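Cortical-lytic enzyme (Bacillus cereus, PDB 4S3J) hydrolyses partially degraded cortex peptidoglycan as an N-acetylglucosaminidase during spore germination, recognising the muramic acid delta-lactam residues specific to spore peptidoglycan. Local coordinates at residues Glu228-Asn231 and Arg232-Asn236; Asp184-Ser187 and Val188-Asp192. One frame throughout, in Å; residues are numbered along the deposited sequence.

Contact 1 of 2, residues Glu228-Asn231 and Arg232-Asn236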
# COMPACT_ATOMS: atom_id res chain seq x y z
N GLU A 228 -18.98 -18.95 -10.30
CA GLU A 228 -20.07 -18.25 -10.98
C GLU A 228 -21.14 -17.77 -10.00
O GLU A 228 -21.75 -16.72 -10.23
CB GLU A 228 -20.68 -19.14 -12.06
CG GLU A 228 -21.83 -18.48 -12.80
CD GLU A 228 -21.46 -17.14 -13.42
OE1 GLU A 228 -20.29 -16.93 -13.82
OE2 GLU A 228 -22.37 -16.28 -13.50
N ALA A 229 -21.37 -18.50 -8.90
CA ALA A 229 -22.30 -18.05 -7.86
C ALA A 229 -21.81 -16.74 -7.20
O ALA A 229 -22.62 -15.89 -6.82
CB ALA A 229 -22.50 -19.15 -6.80
N TYR A 230 -20.50 -16.58 -7.07
CA TYR A 230 -19.94 -15.34 -6.55
C TYR A 230 -20.18 -14.21 -7.57
O TYR A 230 -20.60 -13.11 -7.20
CB TYR A 230 -18.44 -15.50 -6.26
CG TYR A 230 -17.77 -14.36 -5.49
CD1 TYR A 230 -18.51 -13.36 -4.87
CD2 TYR A 230 -16.40 -14.30 -5.40
CE1 TYR A 230 -17.89 -12.33 -4.17
CE2 TYR A 230 -15.76 -13.26 -4.70
CZ TYR A 230 -16.52 -12.28 -4.09
OH TYR A 230 -15.92 -11.26 -3.40
N ASN A 231 -19.91 -14.49 -8.84
CA ASN A 231 -20.22 -13.51 -9.89
C ASN A 231 -21.68 -13.09 -9.86
O ASN A 231 -21.98 -11.90 -9.92
CB ASN A 231 -19.87 -14.06 -11.28
CG ASN A 231 -18.40 -14.32 -11.46
OD1 ASN A 231 -17.57 -13.71 -10.78
ND2 ASN A 231 -18.06 -15.21 -12.40
N ARG A 232 -22.59 -14.05 -9.72
CA ARG A 232 -24.02 -13.72 -9.66
C ARG A 232 -24.36 -12.90 -8.43
O ARG A 232 -25.17 -11.99 -8.50
CB ARG A 232 -24.89 -14.98 -9.67
CG ARG A 232 -24.88 -15.78 -10.94
CD ARG A 232 -26.08 -16.71 -10.96
NE ARG A 232 -26.02 -17.69 -9.86
CZ ARG A 232 -25.40 -18.86 -9.93
NH1 ARG A 232 -24.81 -19.23 -11.06
NH2 ARG A 232 -25.40 -19.68 -8.88
N PHE A 233 -23.76 -13.25 -7.29
CA PHE A 233 -23.98 -12.45 -6.10
C PHE A 233 -23.54 -11.00 -6.33
O PHE A 233 -24.26 -10.07 -5.98
CB PHE A 233 -23.22 -13.05 -4.90
CG PHE A 233 -23.19 -12.15 -3.70
CD1 PHE A 233 -24.34 -11.89 -2.98
CD2 PHE A 233 -21.99 -11.60 -3.27
CE1 PHE A 233 -24.31 -11.07 -1.87
CE2 PHE A 233 -21.95 -10.78 -2.15
CZ PHE A 233 -23.11 -10.52 -1.45
N LEU A 234 -22.37 -10.81 -6.93
CA LEU A 234 -21.88 -9.46 -7.15
C LEU A 234 -22.82 -8.71 -8.10
O LEU A 234 -23.11 -7.53 -7.86
CB LEU A 234 -20.45 -9.48 -7.69
CG LEU A 234 -19.40 -9.97 -6.68
CD1 LEU A 234 -18.10 -10.16 -7.43
CD2 LEU A 234 -19.22 -9.00 -5.51
N ARG A 235 -23.35 -9.39 -9.13
CA ARG A 235 -24.31 -8.73 -10.00
C ARG A 235 -25.55 -8.36 -9.21
O ARG A 235 -26.09 -7.28 -9.39
CB ARG A 235 -24.71 -9.61 -11.20
CG ARG A 235 -23.55 -10.04 -12.09
CD ARG A 235 -23.98 -10.87 -13.30
NE ARG A 235 -22.79 -11.35 -14.01
CZ ARG A 235 -22.36 -12.61 -14.02
NH1 ARG A 235 -23.04 -13.57 -13.40
NH2 ARG A 235 -21.25 -12.91 -14.68
N ASN A 236 -26.01 -9.25 -8.33
CA ASN A 236 -27.22 -8.96 -7.56
C ASN A 236 -27.04 -7.75 -6.65
O ASN A 236 -27.95 -6.93 -6.53
CB ASN A 236 -27.62 -10.17 -6.71
CG ASN A 236 -28.17 -11.32 -7.55
OD1 ASN A 236 -28.55 -11.14 -8.71
ND2 ASN A 236 -28.20 -12.51 -6.96

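Contact 2 of 2, residues Asp184-Ser187 and Val188-Asp192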
# COMPACT_ATOMS: atom_id res chain seq x y z
N ASP A 184 -17.21 -22.73 3.54
CA ASP A 184 -18.54 -23.21 3.91
C ASP A 184 -19.51 -22.05 4.08
O ASP A 184 -20.68 -22.13 3.69
CB ASP A 184 -18.49 -24.04 5.19
CG ASP A 184 -17.79 -25.36 5.01
OD1 ASP A 184 -17.67 -25.81 3.85
OD2 ASP A 184 -17.37 -25.96 6.03
N LEU A 185 -19.03 -20.95 4.65
CA LEU A 185 -19.85 -19.76 4.83
C LEU A 185 -20.30 -19.17 3.48
O LEU A 185 -21.48 -18.88 3.31
CB LEU A 185 -19.08 -18.71 5.64
CG LEU A 185 -19.69 -17.32 5.83
CD1 LEU A 185 -21.10 -17.35 6.42
CD2 LEU A 185 -18.74 -16.50 6.72
N THR A 186 -19.38 -18.97 2.54
CA THR A 186 -19.79 -18.45 1.23
C THR A 186 -20.67 -19.43 0.47
O THR A 186 -21.50 -19.01 -0.31
CB THR A 186 -18.57 -18.02 0.35
OG1 THR A 186 -17.44 -18.84 0.64
CG2 THR A 186 -18.18 -16.59 0.65
N SER A 187 -20.53 -20.74 0.69
CA SER A 187 -21.42 -21.67 -0.00
C SER A 187 -22.87 -21.44 0.42
O SER A 187 -23.78 -21.50 -0.40
CB SER A 187 -21.00 -23.11 0.24
OG SER A 187 -19.82 -23.40 -0.51
N VAL A 188 -23.09 -21.19 1.71
CA VAL A 188 -24.45 -20.90 2.17
C VAL A 188 -24.96 -19.62 1.53
O VAL A 188 -26.01 -19.62 0.90
CB VAL A 188 -24.54 -20.79 3.71
CG1 VAL A 188 -25.94 -20.39 4.13
CG2 VAL A 188 -24.16 -22.11 4.36
N ILE A 189 -24.21 -18.54 1.68
CA ILE A 189 -24.63 -17.22 1.20
C ILE A 189 -24.77 -17.15 -0.31
O ILE A 189 -25.68 -16.50 -0.83
CB ILE A 189 -23.67 -16.13 1.69
CG1 ILE A 189 -23.85 -15.98 3.21
CG2 ILE A 189 -23.96 -14.79 1.01
CD1 ILE A 189 -22.85 -15.05 3.86
N LEU A 190 -23.87 -17.81 -1.03
CA LEU A 190 -23.89 -17.73 -2.49
C LEU A 190 -24.91 -18.69 -3.13
O LEU A 190 -25.22 -18.55 -4.32
CB LEU A 190 -22.49 -18.00 -3.06
CG LEU A 190 -21.42 -16.98 -2.66
CD1 LEU A 190 -20.08 -17.40 -3.24
CD2 LEU A 190 -21.78 -15.56 -3.11
N ARG A 191 -25.43 -19.65 -2.36
CA ARG A 191 -26.32 -20.65 -2.94
C ARG A 191 -27.77 -20.60 -2.47
O ARG A 191 -28.64 -21.13 -3.14
CB ARG A 191 -25.80 -22.07 -2.69
CG ARG A 191 -24.45 -22.33 -3.34
CD ARG A 191 -23.98 -23.78 -3.13
NE ARG A 191 -22.71 -23.97 -3.81
CZ ARG A 191 -22.23 -25.13 -4.25
NH1 ARG A 191 -22.94 -26.24 -4.13
NH2 ARG A 191 -21.06 -25.16 -4.87
N ASP A 192 -28.04 -19.96 -1.34
CA ASP A 192 -29.41 -19.90 -0.83
C ASP A 192 -30.02 -18.53 -1.07
O ASP A 192 -29.58 -17.53 -0.50
CB ASP A 192 -29.46 -20.24 0.66
CG ASP A 192 -30.86 -20.38 1.15
OD1 ASP A 192 -31.41 -21.49 1.03
OD2 ASP A 192 -31.44 -19.38 1.60

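Contact 1 of 2, residues Glu228-Asn231 and Arg232-Asn236
E228 and R235, two turns apart on one helix, are joined by a salt bridge: R235 NH1 gives its hydrogen to E228 OE2 over 2.8 Å, almost straight at 171°. The donor reaches the syn side of OE2, and carboxylate and guanidinium lie nearly coplanar, only 20° apart. A bend at chi2 (55°) turns the glutamate along the helix surface, while the arginine comes back to it with an extended chain from CG to NE. The second carboxylate oxygen is used as well: N231 ND2 donates to E228 OE1 at 3.2 Å, from above the carboxylate plane, and also to D268 OD2, so one amide nitrogen serves two acids. R232 meets E228 differently. Its NH1 stays 4.5 Å from E228 OE2, too far for a salt bridge, though the opposite charges may still favour each other, and its guanidinium lays one face over A229 CA and the backbone O of E228. Both segments belong to helix 227-240, which links strands 214-218 and 246-251 in a beta-alpha-beta unit of the family 18 TIM barrel. Regular i to i+4 bonds satisfy the carbonyls of E228, A229, Y230 and N231, with R232 N to E228 O at 2.8 Å. On the buried side the contacts become apolar: L234 CD1 sits over one face of the Y230 ring, 4.2 Å from its centroid in a CH-pi contact, and F233 CD2 approaches the ring edge at Y230 CD1 (4.2 Å). F217 of strand 214-218 meets the F233 ring edge-to-face.

Contact 2 of 2, residues Asp184-Ser187 and Val188-Asp192
L185 and I189, one helical turn apart, run side by side and point the same way, their CD1 methyls 3.9 Å from each other. They reach this pairing by different first torsions: L185 has CG anti to the backbone N (chi1 174°), whereas I189 carries CG1 beside its own N and anti to the carbonyl carbon (chi1 -69°), which lays CG1 near L185 O. Beyond the pair, L185 rests on N175 and E177 of strand 168-177, and I189 on F199 of helix 193-210. T186 and L190, also four residues apart, meet more narrowly: L190 CD1 touches T186 CB at 3.9 Å, and L190 CG lies only 3.1 Å from T186 O, close beside the oxygen that accepts L190 N at 2.8 Å. Both couples belong to the short helix 183-191 of the glycosyl hydrolase family 18 domain, which follows strand 180-181 and leads straight into helix 193-210; D192, at the junction, is the N-cap of that next helix and its OD2 takes the hydrogen of I195 N. V188 turns CG2 back over D184 O, at 3.5 Å. R191 lies with its aliphatic part against the backbone, CB and CG each 3.1 Å from S187 O, then extends from CG to NE. Its NE and the hydroxyl of S187 stand 4.4 Å apart but share a partner, since R191 NE makes a salt bridge to D226 OD1 while S187 OG is hydrogen-bonded to D226 OD2. At this C-terminal end the backbone bond from R191 N to S187 O is weak, bent to 122°.

L190 is where the two contacts meet. Its CD2 lies 3.4 Å from F233 CB, its CD1 3.9 Å from Y230 CA, and its backbone O 3.7 Å from A229 CB, so the end of helix 183-191 packs against the first turns of helix 227-240, with the centres of the contacts 11 Å apart. Q196 of helix 193-210 ties in both, bonded to N236 from contact 1 and to the carbonyl of I189 from contact 2. Each contact comes near the probable proton donor E220: the side chains of Y230 and T186 are each about 8 Å from that of E220, and both touch F219, the residue before it.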